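Local coordinates for alpha-catenin-like protein hmp-1 (Caenorhabditis elegans, PDB 5H5M), which links the cadherin–beta-catenin complex of adherens junctions to actin filaments and is required for cell migration and shape changes during embryonic body enclosure and elongation, at residues 18-23 with 32-37; 121-126 with 160-165; 125-130 with 223-228; 165-170 with 178-183. All blocks are in the same frame, centred on the assembly; numbering follows the deposited sequence.

Contact 1 (18-23 with 32-37); sequences IEIDPA and PDLEGH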
loop_
_atom_site.group_PDB
_atom_site.type_symbol
_atom_site.label_atom_id
_atom_site.label_comp_id
_atom_site.label_asym_id
_atom_site.label_seq_id
_atom_site.Cartn_x
_atom_site.Cartn_y
_atom_site.Cartn_z
ATOM N N ILE A 18 5.929 11.715 27.730
ATOM C CA ILE A 18 7.224 12.380 27.849
ATOM C C ILE A 18 7.081 13.827 28.308
ATOM O O ILE A 18 8.072 14.488 28.619
ATOM C CB ILE A 18 7.996 12.363 26.522
ATOM C CG1 ILE A 18 7.194 13.084 25.437
ATOM C CG2 ILE A 18 8.325 10.934 26.113
ATOM C CD1 ILE A 18 7.900 13.170 24.113
ATOM N N GLU A 19 5.846 14.317 28.338
ATOM C CA GLU A 19 5.572 15.662 28.824
ATOM C C GLU A 19 5.116 15.614 30.277
ATOM O O GLU A 19 3.922 15.540 30.566
ATOM C CB GLU A 19 4.523 16.350 27.950
ATOM C CG GLU A 19 5.034 16.714 26.568
ATOM C CD GLU A 19 3.961 17.316 25.684
ATOM O OE1 GLU A 19 2.772 16.982 25.874
ATOM O OE2 GLU A 19 4.309 18.128 24.800
ATOM N N ILE A 20 6.085 15.646 31.183
ATOM C CA ILE A 20 5.819 15.607 32.613
ATOM C C ILE A 20 6.209 16.940 33.235
ATOM O O ILE A 20 7.130 17.600 32.757
ATOM C CB ILE A 20 6.605 14.472 33.304
ATOM C CG1 ILE A 20 6.594 13.207 32.443
ATOM C CG2 ILE A 20 6.054 14.192 34.696
ATOM C CD1 ILE A 20 7.544 12.130 32.927
ATOM N N ASP A 21 5.501 17.345 34.283
ATOM C CA ASP A 21 5.930 18.490 35.074
ATOM C C ASP A 21 7.298 18.171 35.665
ATOM O O ASP A 21 7.441 17.188 36.392
ATOM C CB ASP A 21 4.917 18.808 36.176
ATOM C CG ASP A 21 5.405 19.884 37.131
ATOM O OD1 ASP A 21 6.061 20.842 36.676
ATOM O OD2 ASP A 21 5.129 19.771 38.342
ATOM N N PRO A 22 8.315 18.983 35.327
ATOM C CA PRO A 22 9.698 18.785 35.782
ATOM C C PRO A 22 9.817 18.557 37.288
ATOM O O PRO A 22 10.710 17.833 37.723
ATOM C CB PRO A 22 10.379 20.089 35.373
ATOM C CG PRO A 22 9.641 20.505 34.149
ATOM C CD PRO A 22 8.206 20.124 34.400
ATOM N N ALA A 23 8.920 19.154 38.067
ATOM C CA ALA A 23 8.916 18.965 39.513
ATOM C C ALA A 23 8.382 17.588 39.900
ATOM O O ALA A 23 8.647 17.101 40.998
ATOM C CB ALA A 23 8.096 20.056 40.187
ATOM N N PRO A 32 12.296 4.265 34.042
ATOM C CA PRO A 32 12.227 2.892 33.522
ATOM C C PRO A 32 11.010 2.607 32.638
ATOM O O PRO A 32 11.119 1.805 31.708
ATOM C CB PRO A 32 12.168 2.035 34.795
ATOM C CG PRO A 32 12.726 2.891 35.866
ATOM C CD PRO A 32 12.301 4.279 35.516
ATOM N N ASP A 33 9.874 3.238 32.918
ATOM C CA ASP A 33 8.669 2.956 32.143
ATOM C C ASP A 33 8.677 3.732 30.829
ATOM O O ASP A 33 8.142 3.266 29.825
ATOM C CB ASP A 33 7.404 3.277 32.947
ATOM C CG ASP A 33 7.155 4.764 33.075
ATOM O OD1 ASP A 33 8.114 5.504 33.372
ATOM O OD2 ASP A 33 5.999 5.192 32.861
ATOM N N LEU A 34 9.292 4.910 30.838
ATOM C CA LEU A 34 9.434 5.701 29.623
ATOM C C LEU A 34 10.409 5.015 28.673
ATOM O O LEU A 34 10.209 5.007 27.458
ATOM C CB LEU A 34 9.906 7.114 29.954
ATOM C CG LEU A 34 9.059 8.273 29.425
ATOM C CD1 LEU A 34 7.575 7.962 29.543
ATOM C CD2 LEU A 34 9.396 9.548 30.189
ATOM N N GLU A 35 11.464 4.435 29.241
ATOM C CA GLU A 35 12.401 3.626 28.470
ATOM C C GLU A 35 11.731 2.341 27.984
ATOM O O GLU A 35 11.984 1.886 26.873
ATOM C CB GLU A 35 13.644 3.296 29.300
ATOM C CG GLU A 35 14.642 4.440 29.403
ATOM C CD GLU A 35 15.824 4.107 30.292
ATOM O OE1 GLU A 35 15.747 3.111 31.042
ATOM O OE2 GLU A 35 16.834 4.841 30.240
ATOM N N GLY A 36 10.874 1.763 28.821
ATOM C CA GLY A 36 10.118 0.583 28.441
ATOM C C GLY A 36 9.102 0.915 27.366
ATOM O O GLY A 36 8.886 0.140 26.434
ATOM N N HIS A 37 8.481 2.082 27.502
ATOM C CA HIS A 37 7.521 2.580 26.522
ATOM C C HIS A 37 8.182 2.751 25.154
ATOM O O HIS A 37 7.641 2.327 24.131
ATOM C CB HIS A 37 6.927 3.909 27.004
ATOM C CG HIS A 37 5.617 4.256 26.371
ATOM N ND1 HIS A 37 4.708 5.107 26.970
ATOM C CD2 HIS A 37 5.061 3.883 25.196
ATOM C CE1 HIS A 37 3.651 5.235 26.191
ATOM N NE2 HIS A 37 3.839 4.503 25.107
#

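Contact 2 (121-126 with 160-165); sequences DAFLDT and VSVARL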
loop_
_atom_site.group_PDB
_atom_site.type_symbol
_atom_site.label_atom_id
_atom_site.label_comp_id
_atom_site.label_asym_id
_atom_site.label_seq_id
_atom_site.Cartn_x
_atom_site.Cartn_y
_atom_site.Cartn_z
ATOM N N ASP A 121 0.716 -2.413 -3.297
ATOM C CA ASP A 121 1.009 -3.633 -4.048
ATOM C C ASP A 121 -0.171 -4.604 -4.088
ATOM O O ASP A 121 -0.541 -5.102 -5.151
ATOM C CB ASP A 121 2.226 -4.358 -3.455
ATOM C CG ASP A 121 3.521 -3.582 -3.633
ATOM O OD1 ASP A 121 3.583 -2.714 -4.529
ATOM O OD2 ASP A 121 4.483 -3.847 -2.879
ATOM N N ALA A 122 -0.756 -4.867 -2.926
ATOM C CA ALA A 122 -1.715 -5.958 -2.782
ATOM C C ALA A 122 -3.064 -5.677 -3.438
ATOM O O ALA A 122 -3.759 -6.605 -3.849
ATOM C CB ALA A 122 -1.914 -6.280 -1.308
ATOM N N PHE A 123 -3.429 -4.403 -3.543
ATOM C CA PHE A 123 -4.771 -4.039 -3.992
ATOM C C PHE A 123 -4.790 -3.301 -5.328
ATOM O O PHE A 123 -5.808 -2.716 -5.699
ATOM C CB PHE A 123 -5.469 -3.197 -2.917
ATOM C CG PHE A 123 -5.787 -3.969 -1.667
ATOM C CD1 PHE A 123 -4.817 -4.168 -0.693
ATOM C CD2 PHE A 123 -7.047 -4.517 -1.474
ATOM C CE1 PHE A 123 -5.099 -4.896 0.454
ATOM C CE2 PHE A 123 -7.338 -5.244 -0.329
ATOM C CZ PHE A 123 -6.361 -5.436 0.637
ATOM N N LEU A 124 -3.680 -3.338 -6.060
ATOM C CA LEU A 124 -3.635 -2.678 -7.363
ATOM C C LEU A 124 -4.482 -3.417 -8.397
ATOM O O LEU A 124 -4.864 -2.841 -9.412
ATOM C CB LEU A 124 -2.186 -2.530 -7.860
ATOM C CG LEU A 124 -1.319 -3.694 -8.356
ATOM C CD1 LEU A 124 -1.616 -4.066 -9.803
ATOM C CD2 LEU A 124 0.153 -3.324 -8.215
ATOM N N ASP A 125 -4.772 -4.690 -8.144
ATOM C CA ASP A 125 -5.594 -5.474 -9.062
ATOM C C ASP A 125 -6.258 -6.642 -8.345
ATOM O O ASP A 125 -5.713 -7.744 -8.296
ATOM C CB ASP A 125 -4.752 -5.983 -10.235
ATOM C CG ASP A 125 -5.595 -6.606 -11.336
ATOM O OD1 ASP A 125 -6.836 -6.647 -11.199
ATOM O OD2 ASP A 125 -5.011 -7.040 -12.352
ATOM N N THR A 126 -7.445 -6.396 -7.803
ATOM C CA THR A 126 -8.155 -7.405 -7.025
ATOM C C THR A 126 -9.181 -8.178 -7.855
ATOM O O THR A 126 -9.860 -9.066 -7.339
ATOM C CB THR A 126 -8.873 -6.772 -5.820
ATOM O OG1 THR A 126 -9.764 -5.750 -6.282
ATOM C CG2 THR A 126 -7.867 -6.169 -4.855
ATOM N N VAL A 160 -5.142 -10.595 2.774
ATOM C CA VAL A 160 -5.509 -10.915 4.146
ATOM C C VAL A 160 -4.413 -10.457 5.103
ATOM O O VAL A 160 -4.679 -9.771 6.088
ATOM C CB VAL A 160 -5.769 -12.428 4.329
ATOM C CG1 VAL A 160 -5.733 -12.809 5.803
ATOM C CG2 VAL A 160 -7.109 -12.814 3.705
ATOM N N SER A 161 -3.178 -10.829 4.786
ATOM C CA SER A 161 -2.021 -10.461 5.590
ATOM C C SER A 161 -1.836 -8.948 5.678
ATOM O O SER A 161 -1.590 -8.407 6.755
ATOM C CB SER A 161 -0.760 -11.110 5.017
ATOM O OG SER A 161 0.397 -10.653 5.692
ATOM N N VAL A 162 -1.951 -8.273 4.539
ATOM C CA VAL A 162 -1.800 -6.822 4.482
ATOM C C VAL A 162 -2.896 -6.117 5.286
ATOM O O VAL A 162 -2.628 -5.142 5.994
ATOM C CB VAL A 162 -1.816 -6.317 3.021
ATOM C CG1 VAL A 162 -1.904 -4.801 2.970
ATOM C CG2 VAL A 162 -0.575 -6.805 2.284
ATOM N N ALA A 163 -4.125 -6.617 5.182
ATOM C CA ALA A 163 -5.241 -6.067 5.946
ATOM C C ALA A 163 -4.960 -6.103 7.447
ATOM O O ALA A 163 -5.198 -5.124 8.156
ATOM C CB ALA A 163 -6.526 -6.824 5.635
ATOM N N ARG A 164 -4.453 -7.233 7.926
ATOM C CA ARG A 164 -4.158 -7.391 9.345
ATOM C C ARG A 164 -2.965 -6.542 9.771
ATOM O O ARG A 164 -2.926 -6.038 10.894
ATOM C CB ARG A 164 -3.912 -8.865 9.679
ATOM C CG ARG A 164 -5.182 -9.706 9.630
ATOM C CD ARG A 164 -4.888 -11.203 9.644
ATOM N NE ARG A 164 -6.117 -11.982 9.759
ATOM C CZ ARG A 164 -6.240 -13.255 9.397
ATOM N NH1 ARG A 164 -5.205 -13.907 8.885
ATOM N NH2 ARG A 164 -7.403 -13.875 9.541
ATOM N N LEU A 165 -2.001 -6.380 8.870
ATOM C CA LEU A 165 -0.823 -5.560 9.140
ATOM C C LEU A 165 -1.221 -4.093 9.294
ATOM O O LEU A 165 -0.660 -3.367 10.113
ATOM C CB LEU A 165 0.215 -5.723 8.023
ATOM C CG LEU A 165 1.536 -4.948 8.117
ATOM C CD1 LEU A 165 2.478 -5.606 9.105
ATOM C CD2 LEU A 165 2.203 -4.823 6.747
#

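Contact 3 (125-130 with 223-228); sequences DTRTPL and KVRLLT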
loop_
_atom_site.group_PDB
_atom_site.type_symbol
_atom_site.label_atom_id
_atom_site.label_comp_id
_atom_site.label_asym_id
_atom_site.label_seq_id
_atom_site.Cartn_x
_atom_site.Cartn_y
_atom_site.Cartn_z
ATOM N N ASP A 125 -4.772 -4.690 -8.144
ATOM C CA ASP A 125 -5.594 -5.474 -9.062
ATOM C C ASP A 125 -6.258 -6.642 -8.345
ATOM O O ASP A 125 -5.713 -7.744 -8.296
ATOM C CB ASP A 125 -4.752 -5.983 -10.235
ATOM C CG ASP A 125 -5.595 -6.606 -11.336
ATOM O OD1 ASP A 125 -6.836 -6.647 -11.199
ATOM O OD2 ASP A 125 -5.011 -7.040 -12.352
ATOM N N THR A 126 -7.445 -6.396 -7.803
ATOM C CA THR A 126 -8.155 -7.405 -7.025
ATOM C C THR A 126 -9.181 -8.178 -7.855
ATOM O O THR A 126 -9.860 -9.066 -7.339
ATOM C CB THR A 126 -8.873 -6.772 -5.820
ATOM O OG1 THR A 126 -9.764 -5.750 -6.282
ATOM C CG2 THR A 126 -7.867 -6.169 -4.855
ATOM N N ARG A 127 -9.294 -7.846 -9.136
ATOM C CA ARG A 127 -10.274 -8.510 -9.991
ATOM C C ARG A 127 -9.670 -9.615 -10.856
ATOM O O ARG A 127 -10.194 -10.730 -10.894
ATOM C CB ARG A 127 -10.990 -7.490 -10.887
ATOM C CG ARG A 127 -12.506 -7.646 -10.862
ATOM C CD ARG A 127 -13.220 -6.863 -11.959
ATOM N NE ARG A 127 -14.529 -7.443 -12.268
ATOM C CZ ARG A 127 -15.612 -7.326 -11.502
ATOM N NH1 ARG A 127 -15.565 -6.640 -10.367
ATOM N NH2 ARG A 127 -16.753 -7.896 -11.877
ATOM N N THR A 128 -8.565 -9.310 -11.529
ATOM C CA THR A 128 -7.988 -10.210 -12.530
ATOM C C THR A 128 -7.678 -11.646 -12.068
ATOM O O THR A 128 -7.987 -12.589 -12.797
ATOM C CB THR A 128 -6.691 -9.606 -13.123
ATOM O OG1 THR A 128 -6.963 -8.299 -13.642
ATOM C CG2 THR A 128 -6.149 -10.479 -14.243
ATOM N N PRO A 129 -7.072 -11.827 -10.876
ATOM C CA PRO A 129 -6.742 -13.210 -10.501
ATOM C C PRO A 129 -7.943 -14.160 -10.471
ATOM O O PRO A 129 -7.809 -15.305 -10.901
ATOM C CB PRO A 129 -6.148 -13.061 -9.099
ATOM C CG PRO A 129 -5.604 -11.681 -9.066
ATOM C CD PRO A 129 -6.552 -10.859 -9.889
ATOM N N LEU A 130 -9.088 -13.694 -9.977
ATOM C CA LEU A 130 -10.282 -14.531 -9.932
ATOM C C LEU A 130 -10.905 -14.682 -11.317
ATOM O O LEU A 130 -11.392 -15.755 -11.671
ATOM C CB LEU A 130 -11.312 -13.961 -8.956
ATOM C CG LEU A 130 -12.578 -14.809 -8.806
ATOM C CD1 LEU A 130 -12.214 -16.251 -8.488
ATOM C CD2 LEU A 130 -13.503 -14.239 -7.739
ATOM N N LYS A 223 -16.919 -8.994 -0.577
ATOM C CA LYS A 223 -16.085 -8.898 0.618
ATOM C C LYS A 223 -14.811 -8.100 0.357
ATOM O O LYS A 223 -14.380 -7.316 1.203
ATOM C CB LYS A 223 -15.717 -10.289 1.140
ATOM C CG LYS A 223 -16.891 -11.146 1.570
ATOM C CD LYS A 223 -17.607 -10.562 2.768
ATOM C CE LYS A 223 -18.751 -11.460 3.210
ATOM N NZ LYS A 223 -19.498 -10.873 4.355
ATOM N N VAL A 224 -14.207 -8.305 -0.811
ATOM C CA VAL A 224 -13.006 -7.565 -1.186
ATOM C C VAL A 224 -13.310 -6.070 -1.309
ATOM O O VAL A 224 -12.523 -5.228 -0.874
ATOM C CB VAL A 224 -12.407 -8.091 -2.511
ATOM C CG1 VAL A 224 -11.399 -7.098 -3.089
ATOM C CG2 VAL A 224 -11.761 -9.451 -2.293
ATOM N N ARG A 225 -14.460 -5.748 -1.891
ATOM C CA ARG A 225 -14.885 -4.360 -2.040
ATOM C C ARG A 225 -15.043 -3.704 -0.670
ATOM O O ARG A 225 -14.609 -2.574 -0.451
ATOM C CB ARG A 225 -16.194 -4.286 -2.828
ATOM C CG ARG A 225 -16.705 -2.875 -3.075
ATOM C CD ARG A 225 -17.871 -2.877 -4.056
ATOM N NE ARG A 225 -17.465 -3.326 -5.388
ATOM C CZ ARG A 225 -17.768 -4.512 -5.910
ATOM N NH1 ARG A 225 -18.491 -5.383 -5.219
ATOM N NH2 ARG A 225 -17.349 -4.829 -7.129
ATOM N N LEU A 226 -15.667 -4.437 0.246
ATOM C CA LEU A 226 -15.824 -4.004 1.626
ATOM C C LEU A 226 -14.464 -3.743 2.274
ATOM O O LEU A 226 -14.252 -2.711 2.905
ATOM C CB LEU A 226 -16.598 -5.061 2.421
ATOM C CG LEU A 226 -16.678 -4.872 3.935
ATOM C CD1 LEU A 226 -17.283 -3.529 4.223
ATOM C CD2 LEU A 226 -17.507 -5.966 4.584
ATOM N N LEU A 227 -13.545 -4.688 2.107
ATOM C CA LEU A 227 -12.229 -4.603 2.725
ATOM C C LEU A 227 -11.423 -3.440 2.158
ATOM O O LEU A 227 -10.744 -2.722 2.897
ATOM C CB LEU A 227 -11.467 -5.915 2.532
ATOM C CG LEU A 227 -9.992 -5.891 2.937
ATOM C CD1 LEU A 227 -9.857 -5.613 4.422
ATOM C CD2 LEU A 227 -9.294 -7.192 2.560
ATOM N N THR A 228 -11.502 -3.260 0.844
ATOM C CA THR A 228 -10.773 -2.193 0.172
ATOM C C THR A 228 -11.258 -0.836 0.659
ATOM O O THR A 228 -10.458 0.062 0.927
ATOM C CB THR A 228 -10.928 -2.273 -1.356
ATOM O OG1 THR A 228 -10.596 -3.593 -1.803
ATOM C CG2 THR A 228 -10.016 -1.262 -2.037
HETATM O O HOH W 1 -10.920 -4.110 -4.579
#

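Contact 4 (165-170 with 178-183); sequences LSCQLS and VIQHTA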
loop_
_atom_site.group_PDB
_atom_site.type_symbol
_atom_site.label_atom_id
_atom_site.label_comp_id
_atom_site.label_asym_id
_atom_site.label_seq_id
_atom_site.Cartn_x
_atom_site.Cartn_y
_atom_site.Cartn_z
ATOM N N LEU A 165 -2.001 -6.380 8.870
ATOM C CA LEU A 165 -0.823 -5.560 9.140
ATOM C C LEU A 165 -1.221 -4.093 9.294
ATOM O O LEU A 165 -0.660 -3.367 10.113
ATOM C CB LEU A 165 0.215 -5.723 8.023
ATOM C CG LEU A 165 1.536 -4.948 8.117
ATOM C CD1 LEU A 165 2.478 -5.606 9.105
ATOM C CD2 LEU A 165 2.203 -4.823 6.747
ATOM N N SER A 166 -2.207 -3.670 8.508
ATOM C CA SER A 166 -2.677 -2.286 8.522
ATOM C C SER A 166 -3.293 -1.877 9.861
ATOM O O SER A 166 -3.177 -0.724 10.283
ATOM C CB SER A 166 -3.701 -2.069 7.407
ATOM O OG SER A 166 -3.132 -2.332 6.138
ATOM N N CYS A 167 -3.945 -2.826 10.523
ATOM C CA CYS A 167 -4.693 -2.543 11.742
ATOM C C CYS A 167 -3.812 -2.027 12.884
ATOM O O CYS A 167 -4.288 -1.307 13.762
ATOM C CB CYS A 167 -5.450 -3.795 12.186
ATOM S SG CYS A 167 -6.783 -4.265 11.048
ATOM N N GLN A 168 -2.533 -2.384 12.859
ATOM C CA GLN A 168 -1.596 -1.969 13.901
ATOM C C GLN A 168 -1.412 -0.455 13.955
ATOM O O GLN A 168 -1.047 0.094 14.992
ATOM C CB GLN A 168 -0.228 -2.622 13.691
ATOM C CG GLN A 168 -0.264 -4.093 13.345
ATOM C CD GLN A 168 1.129 -4.678 13.219
ATOM O OE1 GLN A 168 2.111 -4.062 13.638
ATOM N NE2 GLN A 168 1.225 -5.868 12.635
ATOM N N LEU A 169 -1.652 0.219 12.836
ATOM C CA LEU A 169 -1.365 1.644 12.746
ATOM C C LEU A 169 -2.620 2.505 12.733
ATOM O O LEU A 169 -2.548 3.709 12.489
ATOM C CB LEU A 169 -0.529 1.932 11.502
ATOM C CG LEU A 169 0.802 1.183 11.428
ATOM C CD1 LEU A 169 1.626 1.732 10.298
ATOM C CD2 LEU A 169 1.558 1.291 12.741
ATOM N N SER A 170 -3.766 1.892 13.000
ATOM C CA SER A 170 -5.015 2.637 13.067
ATOM C C SER A 170 -5.576 2.640 14.484
ATOM O O SER A 170 -5.611 1.603 15.145
ATOM C CB SER A 170 -6.044 2.057 12.099
ATOM O OG SER A 170 -7.269 2.761 12.197
ATOM N N VAL A 178 -14.134 -4.101 11.646
ATOM C CA VAL A 178 -14.687 -4.516 10.360
ATOM C C VAL A 178 -13.611 -5.142 9.473
ATOM O O VAL A 178 -13.833 -6.184 8.854
ATOM C CB VAL A 178 -15.340 -3.331 9.616
ATOM C CG1 VAL A 178 -15.623 -3.693 8.159
ATOM C CG2 VAL A 178 -16.615 -2.897 10.325
ATOM N N ILE A 179 -12.444 -4.509 9.429
ATOM C CA ILE A 179 -11.322 -5.000 8.636
ATOM C C ILE A 179 -10.884 -6.402 9.059
ATOM O O ILE A 179 -10.649 -7.269 8.214
ATOM C CB ILE A 179 -10.117 -4.040 8.732
ATOM C CG1 ILE A 179 -10.449 -2.713 8.042
ATOM C CG2 ILE A 179 -8.869 -4.669 8.118
ATOM C CD1 ILE A 179 -9.454 -1.613 8.308
ATOM N N GLN A 180 -10.786 -6.626 10.365
ATOM C CA GLN A 180 -10.335 -7.916 10.870
ATOM C C GLN A 180 -11.361 -9.019 10.614
ATOM O O GLN A 180 -10.993 -10.133 10.235
ATOM C CB GLN A 180 -10.008 -7.824 12.359
ATOM C CG GLN A 180 -8.713 -7.073 12.627
ATOM C CD GLN A 180 -8.427 -6.879 14.097
ATOM O OE1 GLN A 180 -9.342 -6.803 14.917
ATOM N NE2 GLN A 180 -7.147 -6.790 14.440
ATOM N N HIS A 181 -12.642 -8.714 10.816
ATOM C CA HIS A 181 -13.702 -9.681 10.539
ATOM C C HIS A 181 -13.763 -10.025 9.052
ATOM O O HIS A 181 -13.887 -11.195 8.676
ATOM C CB HIS A 181 -15.062 -9.160 11.005
ATOM C CG HIS A 181 -15.214 -9.105 12.496
ATOM N ND1 HIS A 181 -14.760 -8.046 13.253
ATOM C CD2 HIS A 181 -15.762 -9.985 13.365
ATOM C CE1 HIS A 181 -15.030 -8.274 14.526
ATOM N NE2 HIS A 181 -15.636 -9.443 14.624
ATOM N N THR A 182 -13.661 -8.999 8.213
ATOM C CA THR A 182 -13.699 -9.174 6.769
ATOM C C THR A 182 -12.502 -9.987 6.287
ATOM O O THR A 182 -12.639 -10.846 5.418
ATOM C CB THR A 182 -13.732 -7.817 6.044
ATOM O OG1 THR A 182 -14.806 -7.023 6.564
ATOM C CG2 THR A 182 -13.920 -8.009 4.544
ATOM N N ALA A 183 -11.335 -9.730 6.869
ATOM C CA ALA A 183 -10.126 -10.466 6.511
ATOM C C ALA A 183 -10.262 -11.951 6.848
ATOM O O ALA A 183 -9.880 -12.811 6.051
ATOM C CB ALA A 183 -8.912 -9.875 7.207
#

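Contact 1 (18-23 with 32-37)
Leu-34 reaches from helix 27-49 toward the chain that leaves helix 6-17, and meets Ile-18 and Ile-20 there. Its CB starts the side chain in the direction of the loop. CG is the first atom to touch, lying 4.3 Å from Ile-18 CG2. At the tip, CD2 does the touching. It comes within 4.3 Å of Ile-18 CA and so packs against backbone as well as side chain. The same methyl stands 4.2 Å from Ile-20 CD1, where the two side chains meet tip to tip. Ile-20 gets there because CG1 lies beside its own backbone N (chi1 -41°), with CD1 carried on toward Leu-34. Leu-34 also touches Leu-77 of helix 56-80, and Ile-18 touches Leu-76 of that helix and Val-100 of helix 92-122. The contact packs the connection between helices 6-17 and 27-49 back onto helix 27-49, with helices 56-80 and 92-122 alongside, within the all-helical M domain. Tyr-80 OH hydrogen-bonds to Ile-18 O and Ile-20 N, so Tyr-80 also holds the loop backbone. Across the contact itself no hydrogen bond forms. The two segments are held here by burial of aliphatic carbon, which sets closeness but little direction.

Contact 2 (121-126 with 160-165)
The ring of Phe-123 meets Val-162 at its edge. Val-162 CG1 lies near the ring plane, 4.1 Å from Phe-123 CE1, so the contact is a methyl beside a ring edge and not a methyl over a face. The two side chains run past each other in opposite directions. Other contacts of the Phe-123 side chain come from Thr-228 and Leu-231 of helix 207-233 and from Arg-289 of helix 276-300. The second flat group is the guanidinium of Arg-164. One of its faces carries Val-160 CG1 from its own helix, 3.3 Å above the plane and near the edge of the group. Arg-164 NH2 also makes a salt bridge to Glu-187 of helix 173-202.

Val-162 divides its two methyls between two partners. CG1 is anti to the backbone N (chi1 170°) and goes to the phenyl ring. CG2, beside that N, goes to Ala-122 CB at 3.9 Å. The small Ala-122 directs its CB toward helix 142-166, and the backbones come within 7.3 Å between Ala-122 CA and Val-162 CA. His-118 and Ile-119, a turn earlier on helix 92-122, touch Val-162 too.

No hydrogen bond crosses this buried interface. Asp-121, by contrast, is salt-bridged to Arg-55 and Arg-286. The last turn of helix 92-122 and the residue that breaks it thus pack on helix 142-166, which follows two helices later in the chain, within the all-helical bundles seen in the vinculin/alpha-catenin family.

Contact 3 (125-130 with 223-228)
Thr-126 overlaps the CG1 methyl of Val-224. Its CB is the closest atom, 3.7 Å from Val-224 CG1. Its hydroxyl OG1 is nearly as close, 3.8 Å from the same methyl. The two side chains lie side by side, running in opposite directions. With chi1 at 57°, Thr-126 OG1 sits between its backbone N and carbonyl carbon, and from there it reaches a water 2.6 Å away. That water donates to Thr-228 OG1 at 2.8 Å. Thr-228 OG1 in turn gives its hydrogen to Val-224 O at 2.7 Å. Val-224 O also accepts from Thr-228 N, and the two donors arrive from opposite faces of the carbonyl plane.

Asp-125 shapes the turn that presents Thr-126. Its OD1 accepts a nearly straight capping bond from Thr-128 N (3.2 Å, 169°), from well above the carboxylate plane. Its OD2 uses the syn lone pair for Thr-128 OG1 at 2.7 Å. Asp-125 thus caps the entry to helix 128-137, where the connection from helix 92-122 packs on helix 207-233.

At the exposed side, Arg-127 and Arg-225 bring their guanidinium groups edge to edge, with Arg-127 NH1 4.1 Å from Arg-225 NH2. The planes are 43° apart. Arg-127 has a cation-pi partner in Phe-221, and Arg-225 has a long, weak ion pair with Asp-222.

Helix 207-233 is thus joined to the turn by a methyl contact and one bridging water. The two nearby like charges probably add nothing favourable, though Phe-221 and Asp-222 may soften their repulsion.

Contact 4 (165-170 with 178-183)
Cys-167 directs its thiol at helix 173-202, where Ile-179 and Gln-180 receive it. The sulfur lies beside its own backbone N (chi1 -68°) and ends between the two side chains. Cys-167 SG is 3.6 Å from Ile-179 CG2. It is also 3.8 Å from Gln-180 CG. Ile-179 points its CB toward the cysteine, and its CG2 branch, anti to the backbone N, does the touching. Gln-180 starts off to one side, but its extended chain runs back alongside the cysteine. Its amide end comes within 4.1 Å, measured from Gln-180 NE2 to Cys-167 CB. The amide lies against the cysteine without a hydrogen bond across the contact. The two segments belong to a helical hairpin: a short connection leads from helix 142-166 into helix 173-202, which packs back beside it. Ser-170 OG is hydrogen-bonded to Asp-172 N in the connection. Val-176, near the start of helix 173-202, also touches Cys-167. Ile-179 further packs on Ala-230 of helix 207-233 and on Ile-234. Within helix 173-202, Thr-182 OG1 donates to Val-178 O at 2.6 Å, from above the carbonyl plane. Thr-182 N reaches the same oxygen from the other face.

In the fold
Contacts 2, 3 and 4 form one cluster, while contact 1 lies apart. The centres of contacts 1 and 3 are about 45 Å apart, on opposite sides of the chain's centre. Contacts 2 and 4 both use helix 142-166, and contact 4 lies along the chain inside the loop that contact 3 closes. Contacts 2 and 3 share Asp-125 and Thr-126, and Phe-123 touches Thr-228 between them. Contact 2 is the most central, and its cross-segment contacts are all apolar. Contact 1 is likewise apolar and buried, although far from the centre. Contact 4 is also mostly buried, but adds a thiol and an exposed glutamine. Contact 3 is partly exposed and brings in water and charge.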